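Local coordinates for probable branched-chain amino acid ABC transporter, amino acid binding protein (Thermus thermophilus, PDB 3LKB) that probably binds branched-chain amino acids, valine among them, as the substrate-binding component of an ABC transporter, at residues 29-34 / 292-297; 41-46 / 296-301; 237-240 / 245-248; 269-274 / 285-290. The protein carries 2 engineered substitutions. All blocks are in the same frame, centred on the assembly; numbering follows the deposited sequence.

In the fold
Helix 21-41 opens contact 1 at residues 29-34, and the turn after it opens contact 2 at 41-46; both close some 250 residues later on helix 285-308, sharing Ile296 and Ala297. These two long closures bring a late helix back to the N-terminal lobe, against the first helix and the start of strand 47-55. The short loops of contact 3 and then contact 4 fall, one after the other, within both spans. Contact 3 joins helix 236-242 to its own exit turn in the other lobe, about 36 Å from contact 2 between centres. Contact 4 sets helix 263-274 beside helix 285-308, and touches contact 1 through Asp33 and Tyr287.

Contact 1 (29-34 / 292-297); sequences AAVEDY and LAAAIA. Engineered in segment 292-297: Ala293 (natural residue Val), Ala295 (natural residue Ser).
Tyr34 of helix 21-41 lays its ring obliquely against Ala294 and Ala295 of helix 285-308. With CG anti to the backbone N (chi1 -166°), the ring extends across the interface, and CD2, CE2 and CZ meet the other helix. Tyr34 CD2 lies 3.8 Å from Ala294 CB, while Tyr34 CE2 comes within 3.5 Å of Ala295 CA. The methyl of Ala295, an engineered residue (serine in the natural sequence), makes an off-centre CH-pi contact with the ring, its CB 4.2 Å from the Tyr34 centroid. One turn earlier, Val31 CG1 approaches Ala294 CB at 4.3 Å, so this methyl is touched by both Val31 and Tyr34. Ala294, small as it is, suits a place where the segment axes pass 8.6 Å apart at a crossing angle of -38°. Leu267 and Ile271 of helix 263-274 also pack on the tyrosine. Replacing Tyr34 by an alanine would probably open a gap beside Ala294 and Ala295 and rob the bridging water of its hydroxyl partner. That water lies 2.8 Å from Tyr34 OH and donates to Ala295 O, so an otherwise apolar helix pairing still satisfies the polar end of its aromatic residue.

Contact 2 (41-46 / 296-301); sequences RKLVPG and IAVEAI
In the turn that carries the first beta-alpha-beta unit from helix 21-41 into strand 47-55, Leu43 and Val44 face Val298 of helix 285-308. The helix ends in a Schellman motif, with Lys42 at positive phi as the C-prime residue, Leu43 N bonded to Ala38 O and Lys42 N to Asn39 O. Past this helix end, the next two side chains point toward the late helix. Val44 CG1 meets Val298 CG1 at 4.0 Å, the two short side chains crossing obliquely, and also lies 4.1 Å from Val298 O. The Val298 methyl gets there because it stands anti to its own nitrogen (chi1 171°), a placement that suits a branched residue on a helix. Val44, by contrast, has an extended backbone, which a beta-branched residue favours just ahead of a strand. Leu43 CD2 adds a looser approach to Val298 CG1 at 4.5 Å, at the less buried margin, where a long, flexible leucine can reach both Val298 and Tyr34 of helix 21-41. Phe49 of strand 47-55 packs on Val44, Val298 and Ile301, and Tyr34 touches Val298 as well. The neighbouring Glu299 instead forms salt bridges with Arg302 and Arg303. No hydrogen bond joins the two segments, so the contact rests on van der Waals packing and, at the buried Val44 and Val298, probably on the exclusion of water.

Contact 3 (237-240 / 245-248); sequences DLIA and AAEG
Ala246 sets its methyl between Leu238 and Ile239, two successive residues of helix 236-242, and has far more surface buried here than either of them. Its CB lies 3.3 Å from Leu238 CD2 and 3.4 Å from Ile239 CD1, shorter than usual for methyl groups, so the exact spacing is doubtful though the packing is close. Alanine suits the place, since a single methyl meets both branches, the CA atoms of Ile239 and Ala246 being 6.0 Å apart. Neither long side chain leaves its backbone directly toward the alanine; it is the outer branches that bend in. For Ile239, CG1 lies beside the backbone N (chi1 -56°) and a second turn of similar sense at chi2 -60° brings CD1 round to the methyl. Leu238 reaches in with one of its terminal methyls, and also packs on Val211 and Leu215 of helix 208-220. Helix 236-242 lies on the crossover between the parallel strands 226-229 and 250-253 of the large sheet, in the Rossmann-like lobe of this periplasmic binding protein; segment 245-248 is the turn that leads the chain back. The Glu247 side chain sets out away from the helix, and its OE2 accepts a hydrogen bond from Gly363 N. Gly248 follows at positive phi (84°), where a side chain would be jammed against the carbonyl oxygen of Glu247, and its backbone bonds to Ala361 of the antiparallel strand 357-362.

Contact 4 (269-274 / 285-290); sequences KEIGRK and VNYTNG
Tyr287 spans the distance between helices 285-308 and 263-274, its hydroxyl end arriving over the backbone of Gly272 and beside Ile271. The contact across the segments is van der Waals packing. Tyr287 OH stands 3.6 Å from Gly272 CA and 3.8 Å from Gly272 N, and the ring is turned obliquely to the glycine. Because CG is anti to the backbone N (chi1 -166°), the ring projects outward and bridges a gap of 9.0 Å between Tyr287 CA and Gly272 CA. Glycine lets the hydroxyl end come close to the backbone; a CB there would point toward the other helix and already touch Tyr287 CE2, at 3.7 Å. Ile271 meets the tyrosine at a slant, its branch methyl CG2 3.9 Å from Tyr287 OH.

The polar interactions lead elsewhere. Tyr287 OH is hydrogen-bonded to Asp33 OD2, which gives the buried hydroxyl a partner that Gly272 and Ile271 do not supply. The same carboxylate oxygen forms a salt bridge with Arg277, so it has a second partner to hold it in place. On another side of helix 285-308, Asn289 ND2 donates a long, weak but straight bond to Asn286 OD1 (3.4 Å, 170°), and also has a weak bond to the hydroxyl of Tyr232, a residue of the valine pocket. Thr288 OG1 bonds to Gln268 NE2, a further link to helix 263-274.

Helix 21-41 completes the group: Trp37 packs on Ile271 and Ala30 on Tyr287, so that the start of helix 285-308 is packed against both helix 263-274 and helix 21-41.

Contact 1 (29-34 / 292-297)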
loop_
_atom_site.group_PDB
_atom_site.type_symbol
_atom_site.label_atom_id
_atom_site.label_comp_id
_atom_site.label_asym_id
_atom_site.label_seq_id
_atom_site.Cartn_x
_atom_site.Cartn_y
_atom_site.Cartn_z
ATOM N N ALA A 29 -10.173 -2.137 0.260
ATOM C CA ALA A 29 -10.338 -3.413 0.918
ATOM C C ALA A 29 -11.801 -3.596 1.382
ATOM O O ALA A 29 -12.384 -4.677 1.263
ATOM C CB ALA A 29 -9.312 -3.524 2.125
ATOM N N ALA A 30 -12.378 -2.530 1.927
ATOM C CA ALA A 30 -13.777 -2.568 2.402
ATOM C C ALA A 30 -14.720 -2.855 1.244
ATOM O O ALA A 30 -15.675 -3.601 1.402
ATOM C CB ALA A 30 -14.155 -1.265 3.102
ATOM N N VAL A 31 -14.455 -2.292 0.067
ATOM C CA VAL A 31 -15.384 -2.505 -1.050
ATOM C C VAL A 31 -15.371 -4.012 -1.413
ATOM O O VAL A 31 -16.405 -4.643 -1.585
ATOM C CB VAL A 31 -14.989 -1.681 -2.284
ATOM C CG1 VAL A 31 -15.825 -2.090 -3.448
ATOM C CG2 VAL A 31 -15.103 -0.209 -2.033
ATOM N N GLU A 32 -14.167 -4.570 -1.528
ATOM C CA GLU A 32 -14.012 -5.950 -1.905
ATOM C C GLU A 32 -14.670 -6.827 -0.855
ATOM O O GLU A 32 -15.394 -7.744 -1.197
ATOM C CB GLU A 32 -12.547 -6.313 -2.030
ATOM C CG GLU A 32 -12.366 -7.713 -2.557
ATOM C CD GLU A 32 -10.930 -8.025 -2.975
ATOM O OE1 GLU A 32 -10.241 -7.143 -3.575
ATOM O OE2 GLU A 32 -10.502 -9.177 -2.704
ATOM N N ASP A 33 -14.429 -6.521 0.421
ATOM C CA ASP A 33 -14.999 -7.311 1.513
ATOM C C ASP A 33 -16.535 -7.312 1.584
ATOM O O ASP A 33 -17.156 -8.370 1.746
ATOM C CB ASP A 33 -14.387 -6.910 2.869
ATOM C CG ASP A 33 -12.950 -7.353 2.969
ATOM O OD1 ASP A 33 -12.538 -8.057 2.022
ATOM O OD2 ASP A 33 -12.231 -6.989 3.929
ATOM N N TYR A 34 -17.090 -6.138 1.457
ATOM C CA TYR A 34 -18.530 -5.990 1.533
ATOM C C TYR A 34 -19.208 -6.729 0.383
ATOM O O TYR A 34 -20.234 -7.398 0.562
ATOM C CB TYR A 34 -18.877 -4.517 1.478
ATOM C CG TYR A 34 -20.302 -4.338 1.887
ATOM C CD1 TYR A 34 -20.613 -4.396 3.213
ATOM C CD2 TYR A 34 -21.264 -4.152 0.915
ATOM C CE1 TYR A 34 -21.915 -4.284 3.616
ATOM C CE2 TYR A 34 -22.577 -4.051 1.310
ATOM C CZ TYR A 34 -22.888 -4.122 2.644
ATOM O OH TYR A 34 -24.194 -4.043 3.028
ATOM N N LEU A 292 -19.338 2.006 3.575
ATOM C CA LEU A 292 -20.554 2.783 3.331
ATOM C C LEU A 292 -20.791 2.917 1.802
ATOM O O LEU A 292 -21.887 2.685 1.331
ATOM C CB LEU A 292 -20.483 4.155 4.042
ATOM C CG LEU A 292 -21.578 5.159 3.682
ATOM C CD1 LEU A 292 -22.932 4.613 4.177
ATOM C CD2 LEU A 292 -21.327 6.617 4.200
ATOM N N ALA A 293 -19.762 3.244 1.029
ATOM C CA ALA A 293 -19.920 3.414 -0.398
ATOM C C ALA A 293 -20.409 2.107 -1.025
ATOM O O ALA A 293 -21.358 2.137 -1.817
ATOM C CB ALA A 293 -18.624 3.817 -1.020
ATOM N N ALA A 294 -19.765 0.974 -0.717
ATOM C CA ALA A 294 -20.213 -0.296 -1.286
ATOM C C ALA A 294 -21.633 -0.640 -0.799
ATOM O O ALA A 294 -22.462 -1.139 -1.574
ATOM C CB ALA A 294 -19.274 -1.404 -0.903
ATOM N N ALA A 295 -21.899 -0.385 0.483
ATOM C CA ALA A 295 -23.241 -0.617 1.045
ATOM C C ALA A 295 -24.316 0.202 0.332
ATOM O O ALA A 295 -25.382 -0.324 0.035
ATOM C CB ALA A 295 -23.265 -0.330 2.552
ATOM N N ILE A 296 -24.030 1.471 0.026
ATOM C CA ILE A 296 -24.985 2.296 -0.700
ATOM C C ILE A 296 -25.296 1.658 -2.067
ATOM O O ILE A 296 -26.487 1.448 -2.395
ATOM C CB ILE A 296 -24.556 3.765 -0.820
ATOM C CG1 ILE A 296 -24.429 4.374 0.575
ATOM C CG2 ILE A 296 -25.588 4.580 -1.692
ATOM C CD1 ILE A 296 -24.014 5.856 0.641
ATOM N N ALA A 297 -24.232 1.294 -2.803
ATOM C CA ALA A 297 -24.317 0.654 -4.131
ATOM C C ALA A 297 -25.092 -0.627 -4.036
ATOM O O ALA A 297 -26.041 -0.826 -4.763
ATOM C CB ALA A 297 -22.933 0.376 -4.696
HETATM O O HOH W 1 -25.967 -2.746 1.233
#

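Contact 2 (41-46 / 296-301)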
loop_
_atom_site.group_PDB
_atom_site.type_symbol
_atom_site.label_atom_id
_atom_site.label_comp_id
_atom_site.label_asym_id
_atom_site.label_seq_id
_atom_site.Cartn_x
_atom_site.Cartn_y
_atom_site.Cartn_z
ATOM N N ARG A 41 -24.132 -13.730 2.083
ATOM C CA ARG A 41 -25.398 -13.567 2.771
ATOM C C ARG A 41 -26.569 -13.413 1.820
ATOM O O ARG A 41 -27.693 -13.228 2.251
ATOM C CB ARG A 41 -25.337 -12.338 3.663
ATOM C CG ARG A 41 -24.050 -12.223 4.456
ATOM C CD ARG A 41 -24.012 -13.142 5.707
ATOM N NE ARG A 41 -25.305 -13.227 6.385
ATOM C CZ ARG A 41 -25.897 -14.375 6.716
ATOM N NH1 ARG A 41 -25.301 -15.542 6.448
ATOM N NH2 ARG A 41 -27.083 -14.353 7.324
ATOM N N LYS A 42 -26.301 -13.459 0.520
ATOM C CA LYS A 42 -27.350 -13.279 -0.495
ATOM C C LYS A 42 -28.244 -12.053 -0.210
ATOM O O LYS A 42 -29.474 -12.121 -0.190
ATOM C CB LYS A 42 -28.160 -14.578 -0.673
ATOM C CG LYS A 42 -27.542 -15.549 -1.704
ATOM C CD LYS A 42 -27.058 -16.858 -1.059
ATOM C CE LYS A 42 -28.210 -17.895 -0.836
ATOM N NZ LYS A 42 -28.016 -18.791 0.386
ATOM N N LEU A 43 -27.588 -10.933 0.024
ATOM C CA LEU A 43 -28.260 -9.685 0.250
ATOM C C LEU A 43 -29.149 -9.263 -0.912
ATOM O O LEU A 43 -30.161 -8.610 -0.699
ATOM C CB LEU A 43 -27.230 -8.595 0.510
ATOM C CG LEU A 43 -26.904 -8.157 1.944
ATOM C CD1 LEU A 43 -26.943 -9.276 2.945
ATOM C CD2 LEU A 43 -25.546 -7.474 1.930
ATOM N N VAL A 44 -28.756 -9.581 -2.141
ATOM C CA VAL A 44 -29.639 -9.306 -3.250
ATOM C C VAL A 44 -30.050 -10.601 -3.927
ATOM O O VAL A 44 -29.291 -11.209 -4.662
ATOM C CB VAL A 44 -29.107 -8.261 -4.276
ATOM C CG1 VAL A 44 -28.552 -7.038 -3.553
ATOM C CG2 VAL A 44 -28.042 -8.876 -5.145
ATOM N N PRO A 45 -31.280 -11.001 -3.698
ATOM C CA PRO A 45 -31.690 -12.294 -4.207
ATOM C C PRO A 45 -31.609 -12.313 -5.730
ATOM O O PRO A 45 -32.060 -11.362 -6.390
ATOM C CB PRO A 45 -33.149 -12.420 -3.716
ATOM C CG PRO A 45 -33.314 -11.293 -2.604
ATOM C CD PRO A 45 -32.412 -10.212 -3.188
ATOM N N GLY A 46 -30.969 -13.352 -6.252
ATOM C CA GLY A 46 -30.844 -13.591 -7.676
ATOM C C GLY A 46 -29.642 -12.922 -8.330
ATOM O O GLY A 46 -29.563 -12.880 -9.546
ATOM N N ILE A 296 -24.030 1.471 0.026
ATOM C CA ILE A 296 -24.985 2.296 -0.700
ATOM C C ILE A 296 -25.296 1.658 -2.067
ATOM O O ILE A 296 -26.487 1.448 -2.395
ATOM C CB ILE A 296 -24.556 3.765 -0.820
ATOM C CG1 ILE A 296 -24.429 4.374 0.575
ATOM C CG2 ILE A 296 -25.588 4.580 -1.692
ATOM C CD1 ILE A 296 -24.014 5.856 0.641
ATOM N N ALA A 297 -24.232 1.294 -2.803
ATOM C CA ALA A 297 -24.317 0.654 -4.131
ATOM C C ALA A 297 -25.092 -0.627 -4.036
ATOM O O ALA A 297 -26.041 -0.826 -4.763
ATOM C CB ALA A 297 -22.933 0.376 -4.696
ATOM N N VAL A 298 -24.695 -1.501 -3.128
ATOM C CA VAL A 298 -25.410 -2.726 -2.991
ATOM C C VAL A 298 -26.874 -2.447 -2.568
ATOM O O VAL A 298 -27.814 -3.086 -3.062
ATOM C CB VAL A 298 -24.702 -3.710 -2.045
ATOM C CG1 VAL A 298 -25.634 -4.926 -1.745
ATOM C CG2 VAL A 298 -23.374 -4.127 -2.659
ATOM N N GLU A 299 -27.115 -1.492 -1.699
ATOM C CA GLU A 299 -28.546 -1.266 -1.391
ATOM C C GLU A 299 -29.350 -0.705 -2.579
ATOM O O GLU A 299 -30.511 -1.006 -2.729
ATOM C CB GLU A 299 -28.718 -0.439 -0.108
ATOM C CG GLU A 299 -30.159 0.084 0.189
ATOM C CD GLU A 299 -31.127 -0.987 0.678
ATOM O OE1 GLU A 299 -30.695 -2.144 0.789
ATOM O OE2 GLU A 299 -32.325 -0.674 0.959
ATOM N N ALA A 300 -28.754 0.113 -3.432
ATOM C CA ALA A 300 -29.513 0.635 -4.572
ATOM C C ALA A 300 -29.764 -0.456 -5.623
ATOM O O ALA A 300 -30.848 -0.469 -6.227
ATOM C CB ALA A 300 -28.823 1.804 -5.194
ATOM N N ILE A 301 -28.823 -1.363 -5.848
ATOM C CA ILE A 301 -29.011 -2.549 -6.679
ATOM C C ILE A 301 -30.169 -3.433 -6.179
ATOM O O ILE A 301 -30.942 -3.927 -6.943
ATOM C CB ILE A 301 -27.691 -3.421 -6.847
ATOM C CG1 ILE A 301 -26.586 -2.741 -7.633
ATOM C CG2 ILE A 301 -27.969 -4.727 -7.416
ATOM C CD1 ILE A 301 -26.838 -1.433 -7.871
#

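Contact 3 (237-240 / 245-248)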
loop_
_atom_site.group_PDB
_atom_site.type_symbol
_atom_site.label_atom_id
_atom_site.label_comp_id
_atom_site.label_asym_id
_atom_site.label_seq_id
_atom_site.Cartn_x
_atom_site.Cartn_y
_atom_site.Cartn_z
ATOM N N ASP A 237 -5.742 5.734 12.011
ATOM C CA ASP A 237 -4.586 5.912 11.138
ATOM C C ASP A 237 -3.664 7.043 11.577
ATOM O O ASP A 237 -2.448 6.831 11.691
ATOM C CB ASP A 237 -5.024 6.125 9.688
ATOM C CG ASP A 237 -6.321 5.392 9.373
ATOM O OD1 ASP A 237 -6.151 4.271 8.838
ATOM O OD2 ASP A 237 -7.483 5.905 9.759
ATOM N N LEU A 238 -4.193 8.241 11.830
ATOM C CA LEU A 238 -3.322 9.322 12.290
ATOM C C LEU A 238 -2.641 8.969 13.612
ATOM O O LEU A 238 -1.448 9.217 13.806
ATOM C CB LEU A 238 -4.075 10.650 12.417
ATOM C CG LEU A 238 -3.283 11.975 12.521
ATOM C CD1 LEU A 238 -4.114 13.163 12.134
ATOM C CD2 LEU A 238 -3.039 12.208 13.941
ATOM N N ILE A 239 -3.383 8.394 14.535
ATOM C CA ILE A 239 -2.792 8.029 15.824
ATOM C C ILE A 239 -1.651 7.036 15.651
ATOM O O ILE A 239 -0.600 7.159 16.278
ATOM C CB ILE A 239 -3.864 7.439 16.791
ATOM C CG1 ILE A 239 -5.039 8.441 16.970
ATOM C CG2 ILE A 239 -3.213 6.886 18.087
ATOM C CD1 ILE A 239 -4.647 9.845 17.553
ATOM N N ALA A 240 -1.837 6.066 14.793
ATOM C CA ALA A 240 -0.824 5.063 14.585
ATOM C C ALA A 240 0.477 5.674 14.023
ATOM O O ALA A 240 1.586 5.198 14.343
ATOM C CB ALA A 240 -1.344 3.967 13.616
ATOM N N ALA A 245 1.989 12.705 19.269
ATOM C CA ALA A 245 2.040 14.016 18.653
ATOM C C ALA A 245 0.647 14.354 18.165
ATOM O O ALA A 245 0.376 15.501 17.860
ATOM C CB ALA A 245 3.121 14.121 17.519
ATOM N N ALA A 246 -0.228 13.354 18.119
ATOM C CA ALA A 246 -1.658 13.559 17.731
ATOM C C ALA A 246 -2.563 14.137 18.831
ATOM O O ALA A 246 -3.615 14.672 18.562
ATOM C CB ALA A 246 -2.267 12.274 17.198
ATOM N N GLU A 247 -2.161 13.995 20.076
ATOM C CA GLU A 247 -2.971 14.533 21.195
ATOM C C GLU A 247 -3.559 15.913 20.907
ATOM O O GLU A 247 -2.828 16.849 20.595
ATOM C CB GLU A 247 -2.092 14.646 22.445
ATOM C CG GLU A 247 -2.911 14.776 23.693
ATOM C CD GLU A 247 -3.697 13.496 24.017
ATOM O OE1 GLU A 247 -3.366 12.375 23.523
ATOM O OE2 GLU A 247 -4.655 13.631 24.775
ATOM N N GLY A 248 -4.869 16.056 21.029
ATOM C CA GLY A 248 -5.496 17.364 20.850
ATOM C C GLY A 248 -5.795 17.715 19.396
ATOM O O GLY A 248 -6.409 18.741 19.129
#

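Contact 4 (269-274 / 285-290)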
loop_
_atom_site.group_PDB
_atom_site.type_symbol
_atom_site.label_atom_id
_atom_site.label_comp_id
_atom_site.label_asym_id
_atom_site.label_seq_id
_atom_site.Cartn_x
_atom_site.Cartn_y
_atom_site.Cartn_z
ATOM N N LYS A 269 -16.536 -4.828 11.753
ATOM C CA LYS A 269 -15.688 -5.672 12.597
ATOM C C LYS A 269 -15.839 -7.153 12.250
ATOM O O LYS A 269 -14.852 -7.861 11.961
ATOM C CB LYS A 269 -16.049 -5.452 14.080
ATOM C CG LYS A 269 -15.203 -4.450 14.902
ATOM C CD LYS A 269 -14.738 -3.262 14.099
ATOM C CE LYS A 269 -14.901 -1.907 14.855
ATOM N NZ LYS A 269 -14.983 -1.929 16.387
ATOM N N GLU A 270 -17.091 -7.591 12.199
ATOM C CA GLU A 270 -17.450 -8.938 11.827
ATOM C C GLU A 270 -16.915 -9.294 10.440
ATOM O O GLU A 270 -16.269 -10.335 10.270
ATOM C CB GLU A 270 -18.979 -9.117 11.881
ATOM C CG GLU A 270 -19.466 -10.468 11.315
ATOM C CD GLU A 270 -21.006 -10.737 11.406
ATOM O OE1 GLU A 270 -21.821 -9.877 11.839
ATOM O OE2 GLU A 270 -21.400 -11.861 11.000
ATOM N N ILE A 271 -17.163 -8.428 9.463
ATOM C CA ILE A 271 -16.696 -8.683 8.102
ATOM C C ILE A 271 -15.164 -8.664 8.053
ATOM O O ILE A 271 -14.501 -9.533 7.466
ATOM C CB ILE A 271 -17.340 -7.684 7.112
ATOM C CG1 ILE A 271 -18.842 -8.017 6.925
ATOM C CG2 ILE A 271 -16.594 -7.660 5.799
ATOM C CD1 ILE A 271 -19.599 -7.008 6.032
ATOM N N GLY A 272 -14.586 -7.684 8.727
ATOM C CA GLY A 272 -13.137 -7.611 8.754
ATOM C C GLY A 272 -12.493 -8.866 9.310
ATOM O O GLY A 272 -11.525 -9.338 8.766
ATOM N N ARG A 273 -13.004 -9.398 10.408
ATOM C CA ARG A 273 -12.384 -10.578 10.976
ATOM C C ARG A 273 -12.611 -11.771 10.071
ATOM O O ARG A 273 -11.669 -12.526 9.753
ATOM C CB ARG A 273 -12.794 -10.813 12.440
ATOM C CG ARG A 273 -14.220 -11.268 12.715
ATOM C CD ARG A 273 -14.414 -12.838 12.665
ATOM N NE ARG A 273 -13.457 -13.594 13.504
ATOM C CZ ARG A 273 -13.651 -13.949 14.782
ATOM N NH1 ARG A 273 -14.776 -13.628 15.428
ATOM N NH2 ARG A 273 -12.703 -14.638 15.421
ATOM N N LYS A 274 -13.833 -11.862 9.554
ATOM C CA LYS A 274 -14.201 -12.941 8.684
ATOM C C LYS A 274 -13.154 -13.166 7.629
ATOM O O LYS A 274 -12.761 -14.304 7.447
ATOM C CB LYS A 274 -15.567 -12.698 8.047
ATOM C CG LYS A 274 -16.047 -13.854 7.148
ATOM C CD LYS A 274 -17.530 -14.255 7.403
ATOM C CE LYS A 274 -18.052 -15.230 6.326
ATOM N NZ LYS A 274 -17.129 -16.415 6.025
ATOM N N VAL A 285 -11.056 4.386 9.822
ATOM C CA VAL A 285 -12.260 5.083 9.421
ATOM C C VAL A 285 -12.459 4.960 7.912
ATOM O O VAL A 285 -13.579 5.021 7.428
ATOM C CB VAL A 285 -12.250 6.554 9.853
ATOM C CG1 VAL A 285 -11.357 7.413 8.906
ATOM C CG2 VAL A 285 -13.706 7.113 9.955
ATOM N N ASN A 286 -11.383 4.701 7.167
ATOM C CA ASN A 286 -11.528 4.510 5.704
ATOM C C ASN A 286 -12.059 3.147 5.228
ATOM O O ASN A 286 -12.712 3.024 4.187
ATOM C CB ASN A 286 -10.292 5.040 4.998
ATOM C CG ASN A 286 -10.167 6.542 5.218
ATOM O OD1 ASN A 286 -11.139 7.278 4.997
ATOM N ND2 ASN A 286 -9.053 6.991 5.740
ATOM N N TYR A 287 -11.834 2.137 6.043
ATOM C CA TYR A 287 -12.531 0.875 5.902
ATOM C C TYR A 287 -14.016 1.114 6.156
ATOM O O TYR A 287 -14.847 0.680 5.399
ATOM C CB TYR A 287 -11.906 -0.126 6.879
ATOM C CG TYR A 287 -12.279 -1.555 6.655
ATOM C CD1 TYR A 287 -11.807 -2.229 5.550
ATOM C CD2 TYR A 287 -13.142 -2.221 7.536
ATOM C CE1 TYR A 287 -12.139 -3.530 5.315
ATOM C CE2 TYR A 287 -13.505 -3.572 7.316
ATOM C CZ TYR A 287 -12.993 -4.206 6.182
ATOM O OH TYR A 287 -13.284 -5.508 5.887
ATOM N N THR A 288 -14.367 1.903 7.156
ATOM C CA THR A 288 -15.772 2.315 7.331
ATOM C C THR A 288 -16.301 3.070 6.095
ATOM O O THR A 288 -17.414 2.830 5.638
ATOM C CB THR A 288 -15.948 3.236 8.573
ATOM O OG1 THR A 288 -15.158 2.744 9.651
ATOM C CG2 THR A 288 -17.415 3.317 9.021
ATOM N N ASN A 289 -15.482 3.983 5.570
ATOM C CA ASN A 289 -15.801 4.837 4.422
ATOM C C ASN A 289 -16.086 4.029 3.150
ATOM O O ASN A 289 -17.122 4.202 2.517
ATOM C CB ASN A 289 -14.615 5.784 4.239
ATOM C CG ASN A 289 -14.881 6.919 3.275
ATOM O OD1 ASN A 289 -15.981 7.058 2.710
ATOM N ND2 ASN A 289 -13.843 7.750 3.057
ATOM N N GLY A 290 -15.188 3.118 2.798
ATOM C CA GLY A 290 -15.442 2.169 1.696
ATOM C C GLY A 290 -16.658 1.276 1.886
ATOM O O GLY A 290 -17.376 0.959 0.935
#